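Local coordinates for protein alpha-glucosidase (Pseudoalteromonas sp. K8, PDB 5HQA) that hydrolyses alpha-glucosidic bonds as a family 97 glycoside hydrolase, holding acarbose and a calcium ion in the crystal, at residues Ala1-Pro6 / Phe101-Ser106; Gln60-Gln65 / Val76-Asn81; His185-Val190 / Trp228-Ile233; Asn248-Asn253 / Thr442-Thr447. All coordinates share one frame; numbering follows the deposited sequence.

Contact 1 of 4, residues Ala1-Pro6 / Phe101-Ser106; sequences ATVQSP and FKAFDS
Ala103 presses its CB against the peptide that joins Gln4 to Ser5, lying 3.6 Å from Gln4 C. Strand 2-4 belongs to one antiparallel sheet and strand 101-104 to another. Their short axes come within 6.9 Å and run 34° apart, the face-to-face layering of a beta-sandwich, consistent with the galactose mutarotase-like fold assigned to this N-terminal domain. A bare methyl suits position 103, since a longer side chain would probably press on the Gln4-Ser5 peptide.

The tightest packing comes just beyond the strand ends. Ser5 CB sits 3.2 Å from Phe104 O, and Pro6 CD is equally close, 3.2 Å, to Asp105 OD1, the two side chains crossing at a slant. Pro6 N has no hydrogen to offer; Asp105 OD1 accepts one from Asp7 N. Ser5 OG, turned between its own N and carbonyl carbon (chi1 56°), reaches Asp7 OD1 and Ile10 N.

Toward the strand interior the fit is easier. Val3 CG1 stands 4.1 Å from Phe101 CB, and Val3 CG2 is 4.3 Å from Ala103 CB; the Phe101 ring itself leads off to meet Phe110. On the solvent side Gln4 points away from the other sheet, as a polar chain can, and Pro6 is exposed.

No hydrogen bond crosses between the segments: the layers are held by apolar contact and by short C-to-O approaches, in which the carboxylate oxygen probably draws some electrostatic benefit from the polarised CD of Pro6, while Ser5 OG and Asp105 OD1 find their hydrogen bonds in the turn that follows Pro6.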
loop_
_atom_site.group_PDB
_atom_site.type_symbol
_atom_site.label_atom_id
_atom_site.label_comp_id
_atom_site.label_asym_id
_atom_site.label_seq_id
_atom_site.Cartn_x
_atom_site.Cartn_y
_atom_site.Cartn_z
ATOM N N ALA A 1 18.251 22.240 -19.550
ATOM C CA ALA A 1 18.404 22.325 -18.100
ATOM C C ALA A 1 18.732 20.947 -17.560
ATOM O O ALA A 1 18.225 19.949 -18.077
ATOM C CB ALA A 1 17.135 22.860 -17.454
ATOM N N THR A 2 19.575 20.889 -16.526
ATOM C CA THR A 2 20.003 19.626 -15.938
ATOM C C THR A 2 19.927 19.713 -14.423
ATOM O O THR A 2 20.307 20.732 -13.834
ATOM C CB THR A 2 21.441 19.265 -16.347
ATOM O OG1 THR A 2 21.513 19.109 -17.765
ATOM C CG2 THR A 2 21.885 17.959 -15.686
ATOM N N VAL A 3 19.439 18.642 -13.795
ATOM C CA VAL A 3 19.534 18.478 -12.350
ATOM C C VAL A 3 20.010 17.055 -12.099
ATOM O O VAL A 3 19.697 16.140 -12.866
ATOM C CB VAL A 3 18.184 18.771 -11.639
ATOM C CG1 VAL A 3 17.108 17.743 -12.027
ATOM C CG2 VAL A 3 18.362 18.850 -10.113
ATOM N N GLN A 4 20.807 16.877 -11.042
ATOM C CA GLN A 4 21.391 15.581 -10.720
ATOM C C GLN A 4 21.108 15.224 -9.270
ATOM O O GLN A 4 20.907 16.096 -8.421
ATOM C CB GLN A 4 22.911 15.572 -10.947
ATOM C CG GLN A 4 23.353 16.156 -12.273
ATOM C CD GLN A 4 24.868 16.150 -12.425
ATOM O OE1 GLN A 4 25.594 15.757 -11.507
ATOM N NE2 GLN A 4 25.349 16.590 -13.585
ATOM N N SER A 5 21.122 13.924 -8.983
ATOM C CA SER A 5 21.023 13.491 -7.602
ATOM C C SER A 5 22.229 14.002 -6.817
ATOM O O SER A 5 23.247 14.379 -7.404
ATOM C CB SER A 5 20.946 11.965 -7.523
ATOM O OG SER A 5 22.064 11.384 -8.174
ATOM N N PRO A 6 22.135 14.033 -5.486
ATOM C CA PRO A 6 23.306 14.432 -4.692
ATOM C C PRO A 6 24.567 13.648 -5.025
ATOM O O PRO A 6 25.647 14.247 -5.103
ATOM C CB PRO A 6 22.835 14.185 -3.255
ATOM C CG PRO A 6 21.352 14.425 -3.327
ATOM C CD PRO A 6 20.936 13.845 -4.648
ATOM N N PHE A 101 11.375 19.521 -10.588
ATOM C CA PHE A 101 12.032 18.216 -10.500
ATOM C C PHE A 101 12.820 18.128 -9.205
ATOM O O PHE A 101 13.558 19.057 -8.866
ATOM C CB PHE A 101 12.992 17.988 -11.666
ATOM C CG PHE A 101 12.323 17.908 -13.004
ATOM C CD1 PHE A 101 12.079 16.675 -13.600
ATOM C CD2 PHE A 101 11.952 19.060 -13.669
ATOM C CE1 PHE A 101 11.463 16.596 -14.837
ATOM C CE2 PHE A 101 11.345 18.987 -14.911
ATOM C CZ PHE A 101 11.097 17.752 -15.489
ATOM N N LYS A 102 12.689 17.003 -8.500
ATOM C CA LYS A 102 13.504 16.711 -7.327
ATOM C C LYS A 102 14.285 15.438 -7.608
ATOM O O LYS A 102 13.691 14.404 -7.920
ATOM C CB LYS A 102 12.643 16.556 -6.072
ATOM C CG LYS A 102 11.967 17.847 -5.618
ATOM C CD LYS A 102 11.173 17.636 -4.344
ATOM C CE LYS A 102 10.675 18.944 -3.759
ATOM N NZ LYS A 102 10.092 18.725 -2.399
ATOM N N ALA A 103 15.610 15.513 -7.511
ATOM C CA ALA A 103 16.478 14.382 -7.825
ATOM C C ALA A 103 17.098 13.880 -6.528
ATOM O O ALA A 103 17.878 14.601 -5.890
ATOM C CB ALA A 103 17.554 14.786 -8.832
ATOM N N PHE A 104 16.738 12.659 -6.140
ATOM C CA PHE A 104 17.298 11.951 -4.996
ATOM C C PHE A 104 18.286 10.899 -5.484
ATOM O O PHE A 104 18.267 10.500 -6.651
ATOM C CB PHE A 104 16.209 11.246 -4.183
ATOM C CG PHE A 104 15.096 12.140 -3.721
ATOM C CD1 PHE A 104 15.036 12.556 -2.393
ATOM C CD2 PHE A 104 14.086 12.526 -4.595
ATOM C CE1 PHE A 104 14.009 13.364 -1.950
ATOM C CE2 PHE A 104 13.050 13.332 -4.162
ATOM C CZ PHE A 104 13.015 13.755 -2.835
ATOM N N ASP A 105 19.130 10.413 -4.569
ATOM C CA ASP A 105 19.995 9.297 -4.941
ATOM C C ASP A 105 19.199 8.052 -5.335
ATOM O O ASP A 105 19.712 7.218 -6.084
ATOM C CB ASP A 105 20.954 8.957 -3.805
ATOM C CG ASP A 105 22.018 10.019 -3.616
ATOM O OD1 ASP A 105 22.193 10.862 -4.528
ATOM O OD2 ASP A 105 22.691 10.005 -2.563
ATOM N N SER A 106 17.958 7.914 -4.871
ATOM C CA SER A 106 17.162 6.730 -5.159
ATOM C C SER A 106 16.097 6.946 -6.229
ATOM O O SER A 106 15.342 6.008 -6.518
ATOM C CB SER A 106 16.495 6.229 -3.875
ATOM O OG SER A 106 15.654 7.232 -3.328
#

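Contact 2 of 4, residues Gln60-Gln65 / Val76-Asn81. With FMT (formic acid), chain I.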
loop_
_atom_site.group_PDB
_atom_site.type_symbol
_atom_site.label_atom_id
_atom_site.label_comp_id
_atom_site.label_asym_id
_atom_site.label_seq_id
_atom_site.Cartn_x
_atom_site.Cartn_y
_atom_site.Cartn_z
ATOM N N GLN A 60 17.680 24.812 -6.363
ATOM C CA GLN A 60 17.813 24.816 -4.915
ATOM C C GLN A 60 18.024 23.377 -4.469
ATOM O O GLN A 60 18.061 22.455 -5.284
ATOM C CB GLN A 60 16.609 25.476 -4.239
ATOM C CG GLN A 60 15.272 24.864 -4.533
ATOM C CD GLN A 60 14.138 25.858 -4.300
ATOM O OE1 GLN A 60 14.135 26.598 -3.316
ATOM N NE2 GLN A 60 13.183 25.889 -5.219
ATOM N N SER A 61 18.192 23.187 -3.168
ATOM C CA SER A 61 18.533 21.857 -2.688
ATOM C C SER A 61 18.097 21.723 -1.239
ATOM O O SER A 61 17.856 22.716 -0.545
ATOM C CB SER A 61 20.032 21.584 -2.828
ATOM O OG SER A 61 20.774 22.520 -2.055
ATOM N N THR A 62 18.025 20.470 -0.789
ATOM C CA THR A 62 17.535 20.127 0.536
ATOM C C THR A 62 18.453 19.083 1.146
ATOM O O THR A 62 18.875 18.136 0.471
ATOM C CB THR A 62 16.093 19.586 0.467
ATOM O OG1 THR A 62 15.213 20.621 0.010
ATOM C CG2 THR A 62 15.611 19.089 1.820
ATOM N N ASN A 63 18.757 19.256 2.429
ATOM C CA ASN A 63 19.493 18.239 3.180
ATOM C C ASN A 63 18.955 18.286 4.607
ATOM O O ASN A 63 19.519 18.962 5.468
ATOM C CB ASN A 63 20.996 18.472 3.142
ATOM C CG ASN A 63 21.749 17.456 3.964
ATOM O OD1 ASN A 63 21.220 16.403 4.300
ATOM N ND2 ASN A 63 22.986 17.765 4.299
ATOM N N THR A 64 17.870 17.555 4.847
ATOM C CA THR A 64 17.192 17.637 6.126
ATOM C C THR A 64 16.686 16.254 6.523
ATOM O O THR A 64 16.874 15.269 5.804
ATOM C CB THR A 64 16.054 18.660 6.062
ATOM O OG1 THR A 64 15.560 18.885 7.385
ATOM C CG2 THR A 64 14.917 18.154 5.182
ATOM N N GLN A 65 16.052 16.184 7.692
ATOM C CA GLN A 65 15.448 14.946 8.162
ATOM C C GLN A 65 14.240 15.293 9.021
ATOM O O GLN A 65 14.145 16.391 9.570
ATOM C CB GLN A 65 16.449 14.099 8.947
ATOM C CG GLN A 65 16.890 14.726 10.252
ATOM C CD GLN A 65 17.833 13.829 11.020
ATOM O OE1 GLN A 65 18.806 13.311 10.462
ATOM N NE2 GLN A 65 17.539 13.614 12.305
ATOM N N VAL A 76 13.338 9.983 8.787
ATOM C CA VAL A 76 13.360 9.965 7.328
ATOM C C VAL A 76 14.284 11.080 6.875
ATOM O O VAL A 76 14.075 12.247 7.229
ATOM C CB VAL A 76 11.957 10.144 6.724
ATOM C CG1 VAL A 76 12.035 10.253 5.203
ATOM C CG2 VAL A 76 11.030 8.987 7.152
ATOM N N VAL A 77 15.293 10.718 6.091
ATOM C CA VAL A 77 16.260 11.665 5.551
ATOM C C VAL A 77 15.772 12.145 4.188
ATOM O O VAL A 77 15.349 11.336 3.353
ATOM C CB VAL A 77 17.647 11.011 5.445
ATOM C CG1 VAL A 77 18.588 11.864 4.597
ATOM C CG2 VAL A 77 18.217 10.771 6.838
ATOM N N ASP A 78 15.820 13.463 3.967
ATOM C CA ASP A 78 15.430 14.091 2.703
ATOM C C ASP A 78 16.647 14.835 2.153
ATOM O O ASP A 78 16.961 15.938 2.605
ATOM C CB ASP A 78 14.246 15.042 2.903
ATOM C CG ASP A 78 13.739 15.646 1.586
ATOM O OD1 ASP A 78 14.390 15.456 0.536
ATOM O OD2 ASP A 78 12.684 16.321 1.596
ATOM N N GLN A 79 17.333 14.241 1.177
ATOM C CA GLN A 79 18.468 14.884 0.513
ATOM C C GLN A 79 18.209 14.867 -0.982
ATOM O O GLN A 79 18.154 13.793 -1.588
ATOM C CB GLN A 79 19.778 14.171 0.832
ATOM C CG GLN A 79 20.165 14.264 2.291
ATOM C CD GLN A 79 21.350 13.377 2.662
ATOM O OE1 GLN A 79 21.540 12.296 2.095
ATOM N NE2 GLN A 79 22.146 13.832 3.628
ATOM N N HIS A 80 18.048 16.044 -1.581
ATOM C CA HIS A 80 17.788 16.082 -3.011
ATOM C C HIS A 80 18.237 17.420 -3.573
ATOM O O HIS A 80 18.369 18.411 -2.849
ATOM C CB HIS A 80 16.303 15.830 -3.334
ATOM C CG HIS A 80 15.386 16.948 -2.932
ATOM N ND1 HIS A 80 14.740 16.980 -1.712
ATOM C CD2 HIS A 80 14.984 18.058 -3.600
ATOM C CE1 HIS A 80 13.989 18.068 -1.641
ATOM N NE2 HIS A 80 14.125 18.742 -2.772
ATOM N N ASN A 81 18.502 17.424 -4.874
ATOM C CA ASN A 81 18.632 18.659 -5.626
ATOM C C ASN A 81 17.329 18.911 -6.368
ATOM O O ASN A 81 16.618 17.979 -6.743
ATOM C CB ASN A 81 19.802 18.598 -6.605
ATOM C CG ASN A 81 21.135 18.543 -5.904
ATOM O OD1 ASN A 81 21.340 19.219 -4.891
ATOM N ND2 ASN A 81 22.053 17.735 -6.425
HETATM C C FMT I . 11.253 27.994 -6.877
HETATM O O1 FMT I . 10.353 27.952 -7.718
HETATM O O2 FMT I . 11.064 27.879 -5.662
#
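Residues Gln60-Gln65 and Val76-Asn81 pair as the two antiparallel arms of a beta hairpin, with strand 53-67 the outermost of its sheet. Thr62 with His80 and Thr64 with Asp78 are the hydrogen-bonded pairs, each joined by two backbone bonds; Asp78 N to Thr64 O measures 2.8 Å. Between them falls the non-hydrogen-bonded pair Asn63 and Gln79, whose amides lie side by side on the opposite face. Gln79 NE2 reaches Asn63 OD1 at 2.8 Å from well above the carbonyl plane, the two amide planes being 56° apart.

On the face carrying Thr62, Thr64, Asp78 and His80, the histidine meets Thr62 across the strands and Asp78 along its own. With chi1 at 70°, the His80 ring swings across to Thr62, and its CE1 comes 3.3 Å from Thr62 OG1. Within the ring plane ND1 gives a 2.7 Å hydrogen bond to the syn side of Asp78 OD1, while NE2 bonds to Glu82 OE1; two carboxylates would probably favour the doubly protonated imidazole. A leucine in place of His80 would probably leave both carboxylates without their ring N-H partners and Asp78 freer to turn. At the exposed end, Gln60 NE2 donates at 2.9 Å to O2 of a formic acid, probably from the crystallisation liquor and also held by Arg100.

Contact 3 of 4, residues His185-Val190 / Trp228-Ile233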
loop_
_atom_site.group_PDB
_atom_site.type_symbol
_atom_site.label_atom_id
_atom_site.label_comp_id
_atom_site.label_asym_id
_atom_site.label_seq_id
_atom_site.Cartn_x
_atom_site.Cartn_y
_atom_site.Cartn_z
ATOM N N HIS A 185 5.589 5.555 -10.266
ATOM C CA HIS A 185 4.446 5.680 -9.369
ATOM C C HIS A 185 4.117 7.170 -9.273
ATOM O O HIS A 185 4.520 7.956 -10.138
ATOM C CB HIS A 185 4.778 5.001 -8.028
ATOM C CG HIS A 185 3.619 4.882 -7.085
ATOM N ND1 HIS A 185 2.390 4.381 -7.462
ATOM C CD2 HIS A 185 3.517 5.184 -5.767
ATOM C CE1 HIS A 185 1.578 4.390 -6.420
ATOM N NE2 HIS A 185 2.237 4.871 -5.378
ATOM N N GLU A 186 3.366 7.562 -8.248
ATOM C CA GLU A 186 3.088 8.973 -8.032
ATOM C C GLU A 186 2.958 9.229 -6.536
ATOM O O GLU A 186 2.790 8.301 -5.738
ATOM C CB GLU A 186 1.844 9.431 -8.809
ATOM C CG GLU A 186 0.606 8.597 -8.639
ATOM C CD GLU A 186 -0.561 9.132 -9.474
ATOM O OE1 GLU A 186 -1.420 8.323 -9.880
ATOM O OE2 GLU A 186 -0.621 10.359 -9.724
ATOM N N ALA A 187 3.059 10.500 -6.154
ATOM C CA ALA A 187 3.007 10.863 -4.747
ATOM C C ALA A 187 2.086 12.058 -4.548
ATOM O O ALA A 187 2.024 12.955 -5.397
ATOM C CB ALA A 187 4.415 11.179 -4.199
ATOM N N ALA A 188 1.378 12.057 -3.412
ATOM C CA ALA A 188 0.481 13.143 -3.010
ATOM C C ALA A 188 -0.650 13.323 -4.023
ATOM O O ALA A 188 -0.865 14.403 -4.582
ATOM C CB ALA A 188 1.252 14.459 -2.797
ATOM N N LEU A 189 -1.395 12.240 -4.242
ATOM C CA LEU A 189 -2.516 12.265 -5.185
ATOM C C LEU A 189 -3.701 12.926 -4.490
ATOM O O LEU A 189 -4.434 12.280 -3.735
ATOM C CB LEU A 189 -2.846 10.856 -5.663
ATOM C CG LEU A 189 -4.074 10.694 -6.556
ATOM C CD1 LEU A 189 -3.999 11.580 -7.804
ATOM C CD2 LEU A 189 -4.222 9.221 -6.946
ATOM N N VAL A 190 -3.866 14.229 -4.732
ATOM C CA VAL A 190 -4.845 15.074 -4.057
ATOM C C VAL A 190 -5.599 15.873 -5.111
ATOM O O VAL A 190 -4.973 16.552 -5.933
ATOM C CB VAL A 190 -4.175 16.040 -3.060
ATOM C CG1 VAL A 190 -5.222 16.946 -2.411
ATOM C CG2 VAL A 190 -3.397 15.268 -2.009
ATOM N N TRP A 228 2.886 14.503 -7.754
ATOM C CA TRP A 228 4.222 14.150 -8.210
ATOM C C TRP A 228 4.179 12.871 -9.038
ATOM O O TRP A 228 3.454 11.933 -8.712
ATOM C CB TRP A 228 5.150 13.958 -7.009
ATOM C CG TRP A 228 5.361 15.215 -6.236
ATOM C CD1 TRP A 228 4.609 15.680 -5.195
ATOM C CD2 TRP A 228 6.395 16.185 -6.455
ATOM N NE1 TRP A 228 5.114 16.888 -4.752
ATOM C CE2 TRP A 228 6.209 17.216 -5.506
ATOM C CE3 TRP A 228 7.459 16.279 -7.360
ATOM C CZ2 TRP A 228 7.055 18.329 -5.432
ATOM C CZ3 TRP A 228 8.302 17.392 -7.291
ATOM C CH2 TRP A 228 8.091 18.399 -6.338
ATOM N N ARG A 229 4.944 12.841 -10.122
ATOM C CA ARG A 229 5.230 11.612 -10.859
ATOM C C ARG A 229 6.592 11.122 -10.387
ATOM O O ARG A 229 7.535 11.918 -10.322
ATOM C CB ARG A 229 5.252 11.868 -12.366
ATOM C CG ARG A 229 3.884 12.050 -13.012
ATOM C CD ARG A 229 3.222 13.394 -12.671
ATOM N NE ARG A 229 1.825 13.403 -13.114
ATOM C CZ ARG A 229 0.834 12.813 -12.447
ATOM N NH1 ARG A 229 1.078 12.182 -11.295
ATOM N NH2 ARG A 229 -0.404 12.853 -12.931
ATOM N N THR A 230 6.697 9.841 -10.018
ATOM C CA THR A 230 7.925 9.348 -9.403
ATOM C C THR A 230 8.555 8.252 -10.247
ATOM O O THR A 230 7.859 7.389 -10.793
ATOM C CB THR A 230 7.702 8.827 -7.961
ATOM O OG1 THR A 230 6.829 7.690 -7.967
ATOM C CG2 THR A 230 7.085 9.905 -7.091
ATOM N N ILE A 231 9.884 8.297 -10.344
ATOM C CA ILE A 231 10.671 7.295 -11.052
ATOM C C ILE A 231 11.773 6.850 -10.102
ATOM O O ILE A 231 12.781 7.548 -9.941
ATOM C CB ILE A 231 11.259 7.827 -12.363
ATOM C CG1 ILE A 231 10.149 8.439 -13.236
ATOM C CG2 ILE A 231 11.980 6.701 -13.094
ATOM C CD1 ILE A 231 10.674 9.214 -14.450
ATOM N N GLN A 232 11.588 5.697 -9.465
ATOM C CA GLN A 232 12.646 5.123 -8.647
ATOM C C GLN A 232 13.619 4.371 -9.540
ATOM O O GLN A 232 13.209 3.686 -10.483
ATOM C CB GLN A 232 12.063 4.173 -7.599
ATOM C CG GLN A 232 11.209 4.874 -6.550
ATOM C CD GLN A 232 10.744 3.928 -5.466
ATOM O OE1 GLN A 232 9.546 3.647 -5.323
ATOM N NE2 GLN A 232 11.690 3.441 -4.682
ATOM N N ILE A 233 14.908 4.500 -9.241
ATOM C CA ILE A 233 15.968 3.889 -10.038
ATOM C C ILE A 233 17.015 3.342 -9.083
ATOM O O ILE A 233 17.496 4.072 -8.210
ATOM C CB ILE A 233 16.618 4.906 -11.001
ATOM C CG1 ILE A 233 15.559 5.590 -11.876
ATOM C CG2 ILE A 233 17.706 4.231 -11.840
ATOM C CD1 ILE A 233 16.076 6.819 -12.622
HETATM O O HOH W 1 -2.237 11.533 -11.315
#
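The Arg229 guanidinium meets Glu186 OE2 and a water at its edge, both close to its plane, and the Trp228 indole likewise has its partners at the rim: Ala187 O in the ring plane and Ala188 CB 4.3 Å from Trp228 CD1. Arg229 NH1 bonds to Glu186 OE2 at 2.9 Å, forming a salt bridge that strikes the carboxylate from above its plane. A bend at chi2 (73°) folds the arginine back alongside the extended glutamate. The water seals the pair, giving a proton to Glu186 OE2 at 2.6 Å and taking one from Arg229 NH2.

The backbones of strands 185-187 and 228-233 are antiparallel neighbours. His185 with Thr230 and Ala187 with Trp228 are hydrogen-bonded pairs, Thr230 N to His185 O measuring 2.9 Å. On the face away from the salt bridge, Ala187 CB packs 4.0 Å from Trp228 CB, a methyl fitting between that atom and Thr230 CG2.

A methionine at Arg229 would probably strand Glu186 OE2 without its cation and Glu128 without its salt bridge to Arg229 NE. Since Glu186 OE1 also accepts from Met195 N and forms a salt bridge with Lys440, positive and negative groups alternate through this buried site, which is likely to keep both acids ionised.

Contact 4 of 4, residues Asn248-Asn253 / Thr442-Thr447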
loop_
_atom_site.group_PDB
_atom_site.type_symbol
_atom_site.label_atom_id
_atom_site.label_comp_id
_atom_site.label_asym_id
_atom_site.label_seq_id
_atom_site.Cartn_x
_atom_site.Cartn_y
_atom_site.Cartn_z
ATOM N N ASN A 248 8.798 11.409 1.187
ATOM C CA ASN A 248 9.479 12.703 1.124
ATOM C C ASN A 248 8.791 13.678 0.183
ATOM O O ASN A 248 8.995 14.892 0.305
ATOM C CB ASN A 248 10.934 12.520 0.699
ATOM C CG ASN A 248 11.847 12.279 1.884
ATOM O OD1 ASN A 248 11.614 12.814 2.969
ATOM N ND2 ASN A 248 12.885 11.472 1.689
ATOM N N LEU A 249 7.985 13.185 -0.749
ATOM C CA LEU A 249 7.308 14.072 -1.681
ATOM C C LEU A 249 5.949 14.532 -1.175
ATOM O O LEU A 249 5.288 15.317 -1.851
ATOM C CB LEU A 249 7.165 13.386 -3.040
ATOM C CG LEU A 249 8.499 13.215 -3.768
ATOM C CD1 LEU A 249 8.276 12.476 -5.058
ATOM C CD2 LEU A 249 9.160 14.578 -4.042
ATOM N N ASN A 250 5.518 14.076 -0.005
ATOM C CA ASN A 250 4.245 14.502 0.553
ATOM C C ASN A 250 4.420 15.660 1.529
ATOM O O ASN A 250 5.501 15.883 2.088
ATOM C CB ASN A 250 3.551 13.332 1.245
ATOM C CG ASN A 250 2.790 12.474 0.266
ATOM O OD1 ASN A 250 1.592 12.680 0.053
ATOM N ND2 ASN A 250 3.492 11.547 -0.387
ATOM N N GLU A 251 3.328 16.402 1.725
ATOM C CA GLU A 251 3.335 17.523 2.652
ATOM C C GLU A 251 3.438 17.020 4.090
ATOM O O GLU A 251 2.974 15.920 4.408
ATOM C CB GLU A 251 2.067 18.362 2.503
ATOM C CG GLU A 251 1.870 18.996 1.140
ATOM C CD GLU A 251 0.699 19.964 1.121
ATOM O OE1 GLU A 251 0.843 21.097 1.630
ATOM O OE2 GLU A 251 -0.373 19.582 0.611
ATOM N N PRO A 252 4.031 17.811 4.982
ATOM C CA PRO A 252 4.117 17.396 6.388
ATOM C C PRO A 252 2.744 17.261 7.038
ATOM O O PRO A 252 1.753 17.862 6.609
ATOM C CB PRO A 252 4.927 18.523 7.045
ATOM C CG PRO A 252 5.645 19.185 5.921
ATOM C CD PRO A 252 4.750 19.069 4.724
ATOM N N ASN A 253 2.712 16.462 8.105
ATOM C CA ASN A 253 1.539 16.217 8.938
ATOM C C ASN A 253 0.698 17.471 9.150
ATOM O O ASN A 253 1.192 18.493 9.640
ATOM C CB ASN A 253 2.001 15.666 10.291
ATOM C CG ASN A 253 0.868 15.553 11.302
ATOM O OD1 ASN A 253 -0.286 15.316 10.943
ATOM N ND2 ASN A 253 1.199 15.718 12.576
ATOM N N THR A 442 -0.257 6.815 -2.044
ATOM C CA THR A 442 0.692 7.744 -2.654
ATOM C C THR A 442 1.427 8.555 -1.591
ATOM O O THR A 442 1.938 9.644 -1.885
ATOM C CB THR A 442 0.006 8.666 -3.674
ATOM O OG1 THR A 442 -1.007 9.450 -3.033
ATOM C CG2 THR A 442 -0.648 7.827 -4.783
ATOM N N GLY A 443 1.501 8.033 -0.364
ATOM C CA GLY A 443 2.257 8.658 0.706
ATOM C C GLY A 443 1.486 9.623 1.578
ATOM O O GLY A 443 2.102 10.301 2.412
ATOM N N LEU A 444 0.162 9.706 1.431
ATOM C CA LEU A 444 -0.594 10.707 2.172
ATOM C C LEU A 444 -0.649 10.431 3.675
ATOM O O LEU A 444 -1.025 11.335 4.433
ATOM C CB LEU A 444 -2.009 10.816 1.595
ATOM C CG LEU A 444 -2.065 11.536 0.248
ATOM C CD1 LEU A 444 -3.389 11.270 -0.452
ATOM C CD2 LEU A 444 -1.861 13.033 0.473
ATOM N N ARG A 445 -0.274 9.226 4.127
ATOM C CA ARG A 445 -0.142 8.984 5.563
ATOM C C ARG A 445 0.821 9.964 6.230
ATOM O O ARG A 445 0.720 10.192 7.441
ATOM C CB ARG A 445 0.323 7.541 5.825
ATOM C CG ARG A 445 1.700 7.219 5.218
ATOM C CD ARG A 445 2.057 5.740 5.376
ATOM N NE ARG A 445 3.161 5.330 4.501
ATOM C CZ ARG A 445 4.354 4.896 4.923
ATOM N NH1 ARG A 445 4.640 4.814 6.226
ATOM N NH2 ARG A 445 5.271 4.528 4.029
ATOM N N ARG A 446 1.766 10.544 5.486
ATOM C CA ARG A 446 2.611 11.568 6.090
ATOM C C ARG A 446 1.783 12.784 6.478
ATOM O O ARG A 446 1.916 13.323 7.583
ATOM C CB ARG A 446 3.730 11.982 5.139
ATOM C CG ARG A 446 4.545 13.135 5.736
ATOM C CD ARG A 446 5.635 13.629 4.823
ATOM N NE ARG A 446 6.502 14.547 5.546
ATOM C CZ ARG A 446 7.583 15.118 5.026
ATOM N NH1 ARG A 446 7.934 14.861 3.772
ATOM N NH2 ARG A 446 8.317 15.940 5.763
ATOM N N THR A 447 0.911 13.219 5.571
ATOM C CA THR A 447 0.110 14.421 5.764
ATOM C C THR A 447 -1.058 14.167 6.709
ATOM O O THR A 447 -1.429 15.047 7.496
ATOM C CB THR A 447 -0.403 14.897 4.406
ATOM O OG1 THR A 447 0.675 14.860 3.457
ATOM C CG2 THR A 447 -0.949 16.309 4.500
HETATM O O HOH W 2 10.551 15.855 3.065
HETATM O O HOH W 3 0.881 15.254 0.830
HETATM O O HOH W 4 5.320 15.120 8.388
#
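Asn250 and Arg446 cover the largest areas in this loop-to-loop contact, in which a type I beta turn, Gly443 to Arg446, from the TIM-barrel-like catalytic part docks on the segment that begins at the end of helix 245-248.

Two direct hydrogen bonds cross it. Asn250 ND2 meets Thr442 O at 2.9 Å, on a lone pair in the carbonyl plane, and also donates to Ile246 O, which occupies both N-H groups of ND2. Thr447 OG1 gives its proton to Glu251 O at 2.7 Å. Glycine suits position 443, because a CB there would collide with Asn250 ND2 and, at these backbone angles, with the preceding carbonyl.

Waters bridge further groups. One gives protons to Asn250 OD1 and Thr447 OG1 while accepting from Glu251 N at 2.8 Å, tying three polar groups together. Another accepts from both Asn253 N and Arg446 NE, and a third from Arg446 NH1.

Packing centres on Arg446, whose chain runs straight out (chi1 175°) along the Glu251-Pro252 backbone, with CD 3.5 Å from Asn250 O. Pro252 N lies over one face of the guanidinium, while Trp66 makes a cation-pi contact with the group. NH1 bonds to Leu247 O; Asn250 O, though near, is badly angled for a bond.

Weak CA-H...O contacts complete the join: Asn253 CA stands 3.2 Å from Arg446 O and 3.5 Å from Thr447 O.

From the N terminus, the first strand packs across layers against residues 101-106, so contact 1 closes a loop of nearly a hundred residues. The hairpin of contact 2 lies within that loop and ties on directly, Asn81 ND2 bonding to Gln4 O. Contact 3 opens only after contact 1 has closed, farther along the same sheet, with Ser106 O near Ile233 N. Contact 4 follows in series and spans the longest gap, joining the loop after helix 245-248 to a catalytic-region loop. No loops cross. Contact 4 touches all the others: Asn248 meets Val77 and Phe104, and Thr442 bonds to Ala188, so one sheet of the sandwich is linked to a loop of the barrel region.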